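Side-chain contacts in amine oxidase (Emericella nidulans, PDB 3PGB), which probably oxidises primary amines, as other copper- and topaquinone-dependent amine oxidases do: residues L136-T141 against Y145-L150; Y169-K172 against Q176-N179; Q374-E379 against L722-G727. All blocks are in the same frame, centred on the assembly; numbering follows the deposited sequence.

Overall arrangement
The three contacts follow one another along the chain. Interactions 1 and 2 are neighbours, their centres about 11 Å apart, and both reach the same antiparallel sheet, in which strand 145-152 pairs with strand 131-138 and with strand 176-178. They touch: F146 N probably bonds to V177 O, and N137 OD1 to N179 ND2. This sheet is consistent with one of the small alpha/beta domains that precede the catalytic domain in copper amine oxidases. Interaction 3 belongs to the enzyme domain, its centre about 43 Å from that of interaction 1 and about 38 Å from that of interaction 2. The set contrasts local hairpin and loop packing with a contact between residues over 340 positions apart.

Interaction 1 (L136-T141 against Y145-L150); sequences LNNRAT and YFADIL. With NAG (2-acetamido-2-deoxy-beta-D-glucopyranose), chain B.
L136 and N138 lie on the same face of the sheet as Y145 and A147, and the contact is built mainly from L136, N138 and Y145. With CG between the backbone N and the carbonyl carbon (chi1 61°), the Y145 ring leans across to the neighbouring strand, and one ring face lies against N138. N138 CB stands 3.8 Å from the ring centroid and 16° off the normal, a CH-pi contact offset toward the rim. The methyl of T141 approaches the same ring obliquely. Farther along, L136 sends its CD1 branch to I149, where CD1 meets CD1 at 3.8 Å with the two side chains crossing at about a right angle.

Two hydrogen-bonded backbone pairs hold the strands together, one on each side of N137-F146. N138 N bonds to Y145 O at 2.9 Å. Y145 N returns a bond to N138 O at 3.1 Å. L136 and A147 repeat the pattern at 3.0 Å (L136 N to A147 O) and 2.9 Å (A147 N to L136 O). N137 and F146 form a non-hydrogen-bonded pair on the other face. Their side chains run side by side, with amide and ring planes 33° apart and N137 CG 3.5 Å from F146 CE1, while N137 OD1 accepts a bond from N179.

Beyond the strands, the inverse gamma turn centred on A140 passes a sugar of an attached glycan, with the NAG O6 lying 3.2 Å from A140 C. The whole is a classic antiparallel beta hairpin, strands 131-138 and 145-152, joined by a loop beside that glycan.

Interaction 2 (Y169-K172 against Q176-N179); sequences YTRK and QVRN
R171 brings its guanidinium end to Q176 O and V177, whose side chain crosses that of the arginine at about a right angle. The arginine is extended from CG to NE, and its CG lies anti to the backbone N (chi1 167°), which carries the guanidinium from its loop to the start of strand 176-178. There V177 faces one side of the flat group: CG2 stands 4.0 Å above the guanidinium plane, displaced toward the rim, and its nearest arginine atom is NH1 at 4.1 Å. The backbone of the same residue is close too, with V177 CA 4.0 Å from R171 NH2. The carbonyl of Q176 approaches obliquely, Q176 O lying 3.4 Å from R171 NH2.

A water makes the clearer polar link between the two segments. It accepts a bond of 2.6 Å from R171 NH2 and another of 3.1 Å from R178 N, so the guanidinium is tied to the strand's backbone through solvent. R171 NH1 has partners elsewhere, a salt bridge to D666 and a bond to N669 O. Gripped at both terminal nitrogens, the group would be restrained in its rotation, and the carboxylate probably offsets its charge.

Within the loop, K172 NZ bonds to Y169 O at 2.7 Å and also to E166 O, folding the lysine back over its own chain. The contact therefore joins the loop that follows strand 161-164 to strand 176-178, which pairs on its other flank with strand 145-152, where V177 packs on F146.

Interaction 3 (Q374-E379 against L722-G727); sequences QRVLYE and LNYLPG
Q374 meets Y724 where a strand and a distant loop of the beta-sandwich enzyme domain of copper amine oxidases come together. With the glutamine CG anti to the backbone N, chi1 (175°) brings that methylene to 3.7 Å from Y724 OH. The bend at chi2 (60°) then turns the amide aside, its plane 72° from that of the tyrosine ring. Q374 NE2 instead makes a weak bond of 3.4 Å to R375 O in its own segment.

At R375 the backbone does the work and the side chain points away from the loop, toward salt bridges with D368 and D122. V376 follows at a corner of the chain, where CG1 comes to 4.4 Å from Y724 OH. Beyond it the rest of the segment runs on against strand 532-542.

The loop itself lies at the dimer interface: N723 N bonds to H701 ND1 of the second subunit, another copy of this protein. From it the buried Y724 reaches inward, and its hydroxyl arrives beside Q374 CG, with V376 CG1 farther off. A single water completes the link, donating a short bond of 2.5 Å to R375 O and lying 2.8 Å from Y724 OH, to which it is also hydrogen-bonded.

Interaction 1 (L136-T141 against Y145-L150)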
loop_
_atom_site.group_PDB
_atom_site.type_symbol
_atom_site.label_atom_id
_atom_site.label_comp_id
_atom_site.label_asym_id
_atom_site.label_seq_id
_atom_site.Cartn_x
_atom_site.Cartn_y
_atom_site.Cartn_z
ATOM N N LEU A 136 17.376 -37.068 6.553
ATOM C CA LEU A 136 18.614 -37.563 7.123
ATOM C C LEU A 136 19.787 -36.842 6.487
ATOM O O LEU A 136 19.812 -36.639 5.276
ATOM C CB LEU A 136 18.728 -39.072 6.897
ATOM C CG LEU A 136 17.553 -39.904 7.420
ATOM C CD1 LEU A 136 17.614 -41.338 6.894
ATOM C CD2 LEU A 136 17.520 -39.873 8.940
ATOM N N ASN A 137 20.747 -36.437 7.316
ATOM C CA ASN A 137 22.017 -35.914 6.830
ATOM C C ASN A 137 23.025 -37.043 6.901
ATOM O O ASN A 137 23.541 -37.362 7.969
ATOM C CB ASN A 137 22.467 -34.717 7.673
ATOM C CG ASN A 137 23.618 -33.943 7.039
ATOM O OD1 ASN A 137 24.142 -34.323 5.986
ATOM N ND2 ASN A 137 24.016 -32.849 7.680
ATOM N N ASN A 138 23.269 -37.682 5.765
ATOM C CA ASN A 138 24.202 -38.808 5.698
ATOM C C ASN A 138 25.613 -38.343 5.381
ATOM O O ASN A 138 25.912 -38.043 4.235
ATOM C CB ASN A 138 23.747 -39.813 4.643
ATOM C CG ASN A 138 22.508 -40.557 5.056
ATOM O OD1 ASN A 138 22.470 -41.155 6.124
ATOM N ND2 ASN A 138 21.482 -40.532 4.210
ATOM N N ARG A 139 26.467 -38.280 6.398
ATOM C CA ARG A 139 27.855 -37.857 6.218
ATOM C C ARG A 139 28.882 -38.950 6.545
ATOM O O ARG A 139 30.075 -38.673 6.652
ATOM C CB ARG A 139 28.130 -36.591 7.031
ATOM C CG ARG A 139 27.328 -35.389 6.563
ATOM C CD ARG A 139 27.810 -34.106 7.216
ATOM N NE ARG A 139 27.297 -33.948 8.571
ATOM C CZ ARG A 139 27.524 -32.887 9.336
ATOM N NH1 ARG A 139 28.266 -31.879 8.885
ATOM N NH2 ARG A 139 27.009 -32.829 10.557
ATOM N N ALA A 140 28.424 -40.192 6.668
ATOM C CA ALA A 140 29.322 -41.341 6.801
ATOM C C ALA A 140 29.703 -41.839 5.412
ATOM O O ALA A 140 29.388 -42.967 5.037
ATOM C CB ALA A 140 28.642 -42.445 7.593
ATOM N N THR A 141 30.382 -40.987 4.651
ATOM C CA THR A 141 30.601 -41.218 3.224
ATOM C C THR A 141 31.391 -40.050 2.618
ATOM O O THR A 141 31.329 -38.929 3.116
ATOM C CB THR A 141 29.243 -41.373 2.483
ATOM O OG1 THR A 141 29.440 -41.355 1.064
ATOM C CG2 THR A 141 28.279 -40.250 2.879
ATOM N N TYR A 145 25.061 -36.829 1.542
ATOM C CA TYR A 145 23.777 -36.493 0.931
ATOM C C TYR A 145 22.643 -36.344 1.942
ATOM O O TYR A 145 22.694 -36.899 3.040
ATOM C CB TYR A 145 23.398 -37.543 -0.119
ATOM C CG TYR A 145 23.237 -38.943 0.418
ATOM C CD1 TYR A 145 21.975 -39.473 0.674
ATOM C CD2 TYR A 145 24.346 -39.745 0.662
ATOM C CE1 TYR A 145 21.828 -40.772 1.163
ATOM C CE2 TYR A 145 24.212 -41.034 1.156
ATOM C CZ TYR A 145 22.957 -41.543 1.405
ATOM O OH TYR A 145 22.837 -42.820 1.886
ATOM N N PHE A 146 21.630 -35.571 1.554
ATOM C CA PHE A 146 20.408 -35.419 2.337
ATOM C C PHE A 146 19.397 -36.409 1.796
ATOM O O PHE A 146 19.374 -36.668 0.604
ATOM C CB PHE A 146 19.864 -33.992 2.238
ATOM C CG PHE A 146 20.707 -32.970 2.955
ATOM C CD1 PHE A 146 20.769 -32.957 4.339
ATOM C CD2 PHE A 146 21.426 -32.022 2.249
ATOM C CE1 PHE A 146 21.541 -32.024 5.007
ATOM C CE2 PHE A 146 22.201 -31.083 2.909
ATOM C CZ PHE A 146 22.261 -31.085 4.291
ATOM N N ALA A 147 18.574 -36.974 2.671
ATOM C CA ALA A 147 17.625 -38.005 2.268
ATOM C C ALA A 147 16.221 -37.737 2.816
ATOM O O ALA A 147 15.999 -37.818 4.024
ATOM C CB ALA A 147 18.121 -39.375 2.726
ATOM N N ASP A 148 15.287 -37.423 1.917
ATOM C CA ASP A 148 13.873 -37.319 2.262
ATOM C C ASP A 148 13.232 -38.712 2.275
ATOM O O ASP A 148 13.260 -39.423 1.264
ATOM C CB ASP A 148 13.131 -36.429 1.252
ATOM C CG ASP A 148 13.508 -34.962 1.365
ATOM O OD1 ASP A 148 14.017 -34.397 0.371
ATOM O OD2 ASP A 148 13.282 -34.360 2.436
ATOM N N ILE A 149 12.647 -39.093 3.411
ATOM C CA ILE A 149 11.956 -40.390 3.545
ATOM C C ILE A 149 10.572 -40.217 4.198
ATOM O O ILE A 149 10.282 -39.166 4.764
ATOM C CB ILE A 149 12.814 -41.414 4.352
ATOM C CG1 ILE A 149 13.042 -40.936 5.787
ATOM C CG2 ILE A 149 14.158 -41.623 3.687
ATOM C CD1 ILE A 149 13.826 -41.910 6.643
ATOM N N LEU A 150 9.728 -41.245 4.099
ATOM C CA LEU A 150 8.425 -41.269 4.777
ATOM C C LEU A 150 8.421 -42.337 5.858
ATOM O O LEU A 150 8.757 -43.491 5.585
ATOM C CB LEU A 150 7.291 -41.590 3.801
ATOM C CG LEU A 150 6.524 -40.462 3.113
ATOM C CD1 LEU A 150 5.232 -41.028 2.514
ATOM C CD2 LEU A 150 6.211 -39.311 4.058
HETATM C C1 NAG B . 32.281 -43.793 10.362
HETATM C C2 NAG B . 33.455 -43.507 11.287
HETATM C C3 NAG B . 34.190 -42.262 10.827
HETATM C C4 NAG B . 34.569 -42.436 9.363
HETATM C C5 NAG B . 33.337 -42.773 8.527
HETATM C C6 NAG B . 33.683 -42.996 7.056
HETATM C C7 NAG B . 33.020 -44.393 13.526
HETATM C C8 NAG B . 32.530 -44.094 14.917
HETATM N N2 NAG B . 33.012 -43.369 12.664
HETATM O O3 NAG B . 35.351 -42.094 11.605
HETATM O O4 NAG B . 35.201 -41.264 8.894
HETATM O O5 NAG B . 32.748 -43.948 9.043
HETATM O O6 NAG B . 32.499 -43.135 6.299
HETATM O O7 NAG B . 33.399 -45.533 13.231
#

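Interaction 2 (Y169-K172 against Q176-N179)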
loop_
_atom_site.group_PDB
_atom_site.type_symbol
_atom_site.label_atom_id
_atom_site.label_comp_id
_atom_site.label_asym_id
_atom_site.label_seq_id
_atom_site.Cartn_x
_atom_site.Cartn_y
_atom_site.Cartn_z
ATOM N N TYR A 169 8.568 -34.189 -5.311
ATOM C CA TYR A 169 9.699 -33.490 -5.908
ATOM C C TYR A 169 9.754 -33.774 -7.407
ATOM O O TYR A 169 9.325 -34.837 -7.857
ATOM C CB TYR A 169 11.004 -33.905 -5.222
ATOM C CG TYR A 169 10.907 -33.992 -3.712
ATOM C CD1 TYR A 169 10.378 -32.948 -2.959
ATOM C CD2 TYR A 169 11.343 -35.123 -3.037
ATOM C CE1 TYR A 169 10.285 -33.039 -1.567
ATOM C CE2 TYR A 169 11.256 -35.219 -1.657
ATOM C CZ TYR A 169 10.736 -34.178 -0.926
ATOM O OH TYR A 169 10.663 -34.298 0.444
ATOM N N THR A 170 10.277 -32.816 -8.173
ATOM C CA THR A 170 10.356 -32.940 -9.636
ATOM C C THR A 170 11.583 -33.765 -10.041
ATOM O O THR A 170 11.531 -34.545 -10.993
ATOM C CB THR A 170 10.365 -31.552 -10.337
ATOM O OG1 THR A 170 11.609 -30.882 -10.116
ATOM C CG2 THR A 170 9.239 -30.682 -9.817
ATOM N N ARG A 171 12.682 -33.585 -9.315
ATOM C CA ARG A 171 13.819 -34.498 -9.386
ATOM C C ARG A 171 13.396 -35.866 -8.847
ATOM O O ARG A 171 12.825 -35.968 -7.761
ATOM C CB ARG A 171 14.993 -33.947 -8.577
ATOM C CG ARG A 171 16.130 -34.928 -8.318
ATOM C CD ARG A 171 17.420 -34.184 -7.980
ATOM N NE ARG A 171 18.474 -35.065 -7.474
ATOM C CZ ARG A 171 19.755 -34.719 -7.345
ATOM N NH1 ARG A 171 20.169 -33.502 -7.677
ATOM N NH2 ARG A 171 20.634 -35.596 -6.876
ATOM N N LYS A 172 13.675 -36.915 -9.613
ATOM C CA LYS A 172 13.305 -38.269 -9.219
ATOM C C LYS A 172 14.567 -39.082 -8.900
ATOM O O LYS A 172 15.078 -39.819 -9.740
ATOM C CB LYS A 172 12.464 -38.929 -10.316
ATOM C CG LYS A 172 11.188 -38.161 -10.673
ATOM C CD LYS A 172 10.208 -38.085 -9.512
ATOM C CE LYS A 172 8.888 -37.457 -9.945
ATOM N NZ LYS A 172 8.016 -37.053 -8.792
ATOM N N GLN A 176 16.938 -38.086 -2.650
ATOM C CA GLN A 176 18.323 -37.808 -2.273
ATOM C C GLN A 176 18.902 -36.639 -3.054
ATOM O O GLN A 176 18.672 -36.503 -4.255
ATOM C CB GLN A 176 19.191 -39.043 -2.495
ATOM C CG GLN A 176 18.772 -40.253 -1.679
ATOM C CD GLN A 176 19.592 -41.480 -2.016
ATOM O OE1 GLN A 176 20.372 -41.478 -2.969
ATOM N NE2 GLN A 176 19.417 -42.541 -1.238
ATOM N N VAL A 177 19.648 -35.794 -2.357
ATOM C CA VAL A 177 20.373 -34.698 -2.980
ATOM C C VAL A 177 21.684 -34.554 -2.220
ATOM O O VAL A 177 21.737 -34.813 -1.016
ATOM C CB VAL A 177 19.560 -33.380 -2.946
ATOM C CG1 VAL A 177 19.313 -32.932 -1.515
ATOM C CG2 VAL A 177 20.266 -32.293 -3.744
ATOM N N ARG A 178 22.744 -34.168 -2.916
ATOM C CA ARG A 178 24.051 -34.081 -2.284
ATOM C C ARG A 178 24.056 -33.037 -1.177
ATOM O O ARG A 178 23.235 -32.114 -1.173
ATOM C CB ARG A 178 25.135 -33.749 -3.311
ATOM C CG ARG A 178 25.029 -32.367 -3.917
ATOM C CD ARG A 178 26.176 -32.120 -4.852
ATOM N NE ARG A 178 26.089 -30.821 -5.504
ATOM C CZ ARG A 178 26.973 -30.365 -6.387
ATOM N NH1 ARG A 178 28.027 -31.101 -6.736
ATOM N NH2 ARG A 178 26.808 -29.168 -6.928
ATOM N N ASN A 179 24.979 -33.198 -0.236
ATOM C CA ASN A 179 25.225 -32.205 0.795
ATOM C C ASN A 179 26.515 -31.486 0.422
ATOM O O ASN A 179 27.608 -32.049 0.532
ATOM C CB ASN A 179 25.329 -32.881 2.168
ATOM C CG ASN A 179 25.547 -31.891 3.306
ATOM O OD1 ASN A 179 25.880 -30.726 3.089
ATOM N ND2 ASN A 179 25.364 -32.362 4.529
HETATM O O HOH W 1 22.868 -34.458 -6.024
#

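Interaction 3 (Q374-E379 against L722-G727)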
loop_
_atom_site.group_PDB
_atom_site.type_symbol
_atom_site.label_atom_id
_atom_site.label_comp_id
_atom_site.label_asym_id
_atom_site.label_seq_id
_atom_site.Cartn_x
_atom_site.Cartn_y
_atom_site.Cartn_z
ATOM N N GLN A 374 -18.225 -21.094 3.039
ATOM C CA GLN A 374 -17.782 -21.632 1.752
ATOM C C GLN A 374 -16.267 -21.432 1.588
ATOM O O GLN A 374 -15.740 -20.359 1.879
ATOM C CB GLN A 374 -18.558 -20.940 0.626
ATOM C CG GLN A 374 -18.133 -21.303 -0.788
ATOM C CD GLN A 374 -18.283 -22.787 -1.075
ATOM O OE1 GLN A 374 -19.360 -23.361 -0.881
ATOM N NE2 GLN A 374 -17.199 -23.418 -1.535
ATOM N N ARG A 375 -15.573 -22.468 1.129
ATOM C CA ARG A 375 -14.125 -22.405 0.954
ATOM C C ARG A 375 -13.761 -21.472 -0.206
ATOM O O ARG A 375 -14.401 -21.505 -1.255
ATOM C CB ARG A 375 -13.545 -23.802 0.693
ATOM C CG ARG A 375 -12.023 -23.805 0.544
ATOM C CD ARG A 375 -11.437 -25.203 0.391
ATOM N NE ARG A 375 -11.855 -26.089 1.481
ATOM C CZ ARG A 375 -12.592 -27.194 1.351
ATOM N NH1 ARG A 375 -13.007 -27.620 0.163
ATOM N NH2 ARG A 375 -12.908 -27.891 2.432
ATOM N N VAL A 376 -12.743 -20.636 0.003
ATOM C CA VAL A 376 -12.170 -19.823 -1.074
ATOM C C VAL A 376 -10.715 -20.209 -1.354
ATOM O O VAL A 376 -10.260 -20.095 -2.485
ATOM C CB VAL A 376 -12.286 -18.304 -0.795
ATOM C CG1 VAL A 376 -13.546 -18.004 0.012
ATOM C CG2 VAL A 376 -11.053 -17.777 -0.100
ATOM N N LEU A 377 -9.998 -20.668 -0.329
ATOM C CA LEU A 377 -8.618 -21.133 -0.472
ATOM C C LEU A 377 -8.389 -22.403 0.344
ATOM O O LEU A 377 -8.596 -22.417 1.559
ATOM C CB LEU A 377 -7.645 -20.049 0.001
ATOM C CG LEU A 377 -7.522 -18.765 -0.834
ATOM C CD1 LEU A 377 -7.410 -17.535 0.053
ATOM C CD2 LEU A 377 -6.337 -18.846 -1.786
ATOM N N TYR A 378 -7.975 -23.475 -0.327
ATOM C CA TYR A 378 -7.589 -24.704 0.367
ATOM C C TYR A 378 -6.298 -24.485 1.150
ATOM O O TYR A 378 -6.133 -25.028 2.237
ATOM C CB TYR A 378 -7.417 -25.879 -0.617
ATOM C CG TYR A 378 -6.812 -27.114 0.023
ATOM C CD1 TYR A 378 -7.584 -27.968 0.805
ATOM C CD2 TYR A 378 -5.464 -27.411 -0.132
ATOM C CE1 TYR A 378 -7.034 -29.091 1.402
ATOM C CE2 TYR A 378 -4.903 -28.530 0.466
ATOM C CZ TYR A 378 -5.692 -29.364 1.233
ATOM O OH TYR A 378 -5.131 -30.473 1.827
ATOM N N GLU A 379 -5.392 -23.690 0.585
ATOM C CA GLU A 379 -4.061 -23.495 1.145
ATOM C C GLU A 379 -3.490 -22.128 0.749
ATOM O O GLU A 379 -3.596 -21.718 -0.408
ATOM C CB GLU A 379 -3.122 -24.610 0.667
ATOM C CG GLU A 379 -1.704 -24.523 1.251
ATOM C CD GLU A 379 -0.736 -25.538 0.654
ATOM O OE1 GLU A 379 0.393 -25.636 1.177
ATOM O OE2 GLU A 379 -1.090 -26.226 -0.338
ATOM N N LEU A 722 -15.031 -10.579 -6.286
ATOM C CA LEU A 722 -15.276 -9.946 -7.574
ATOM C C LEU A 722 -16.497 -10.620 -8.194
ATOM O O LEU A 722 -16.437 -11.792 -8.562
ATOM C CB LEU A 722 -14.045 -10.090 -8.470
ATOM C CG LEU A 722 -13.950 -9.189 -9.705
ATOM C CD1 LEU A 722 -15.081 -9.478 -10.671
ATOM C CD2 LEU A 722 -13.943 -7.722 -9.316
ATOM N N ASN A 723 -17.600 -9.873 -8.278
ATOM C CA ASN A 723 -18.902 -10.399 -8.692
ATOM C C ASN A 723 -19.301 -11.686 -7.969
ATOM O O ASN A 723 -19.962 -12.546 -8.541
ATOM C CB ASN A 723 -18.929 -10.611 -10.205
ATOM C CG ASN A 723 -18.847 -9.320 -10.970
ATOM O OD1 ASN A 723 -19.509 -8.342 -10.629
ATOM N ND2 ASN A 723 -18.034 -9.307 -12.018
ATOM N N TYR A 724 -18.915 -11.781 -6.700
ATOM C CA TYR A 724 -19.039 -13.002 -5.910
ATOM C C TYR A 724 -20.310 -12.995 -5.084
ATOM O O TYR A 724 -20.990 -14.018 -4.951
ATOM C CB TYR A 724 -17.837 -13.103 -4.984
ATOM C CG TYR A 724 -17.725 -14.397 -4.224
ATOM C CD1 TYR A 724 -17.485 -15.594 -4.887
ATOM C CD2 TYR A 724 -17.811 -14.419 -2.837
ATOM C CE1 TYR A 724 -17.361 -16.788 -4.188
ATOM C CE2 TYR A 724 -17.689 -15.599 -2.133
ATOM C CZ TYR A 724 -17.463 -16.782 -2.815
ATOM O OH TYR A 724 -17.349 -17.962 -2.129
ATOM N N LEU A 725 -20.609 -11.833 -4.510
ATOM C CA LEU A 725 -21.790 -11.647 -3.673
ATOM C C LEU A 725 -22.761 -10.694 -4.363
ATOM O O LEU A 725 -22.366 -9.958 -5.270
ATOM C CB LEU A 725 -21.369 -11.070 -2.319
ATOM C CG LEU A 725 -20.861 -12.026 -1.230
ATOM C CD1 LEU A 725 -20.584 -13.421 -1.746
ATOM C CD2 LEU A 725 -19.617 -11.447 -0.538
ATOM N N PRO A 726 -24.036 -10.696 -3.933
ATOM C CA PRO A 726 -25.003 -9.731 -4.457
ATOM C C PRO A 726 -24.578 -8.287 -4.210
ATOM O O PRO A 726 -24.894 -7.417 -5.017
ATOM C CB PRO A 726 -26.276 -10.039 -3.660
ATOM C CG PRO A 726 -26.111 -11.419 -3.192
ATOM C CD PRO A 726 -24.652 -11.586 -2.935
ATOM N N GLY A 727 -23.875 -8.045 -3.098
ATOM C CA GLY A 727 -23.421 -6.704 -2.738
ATOM C C GLY A 727 -22.197 -6.712 -1.837
ATOM O O GLY A 727 -21.554 -7.744 -1.659
HETATM O O HOH W 2 -15.489 -19.897 -2.885
#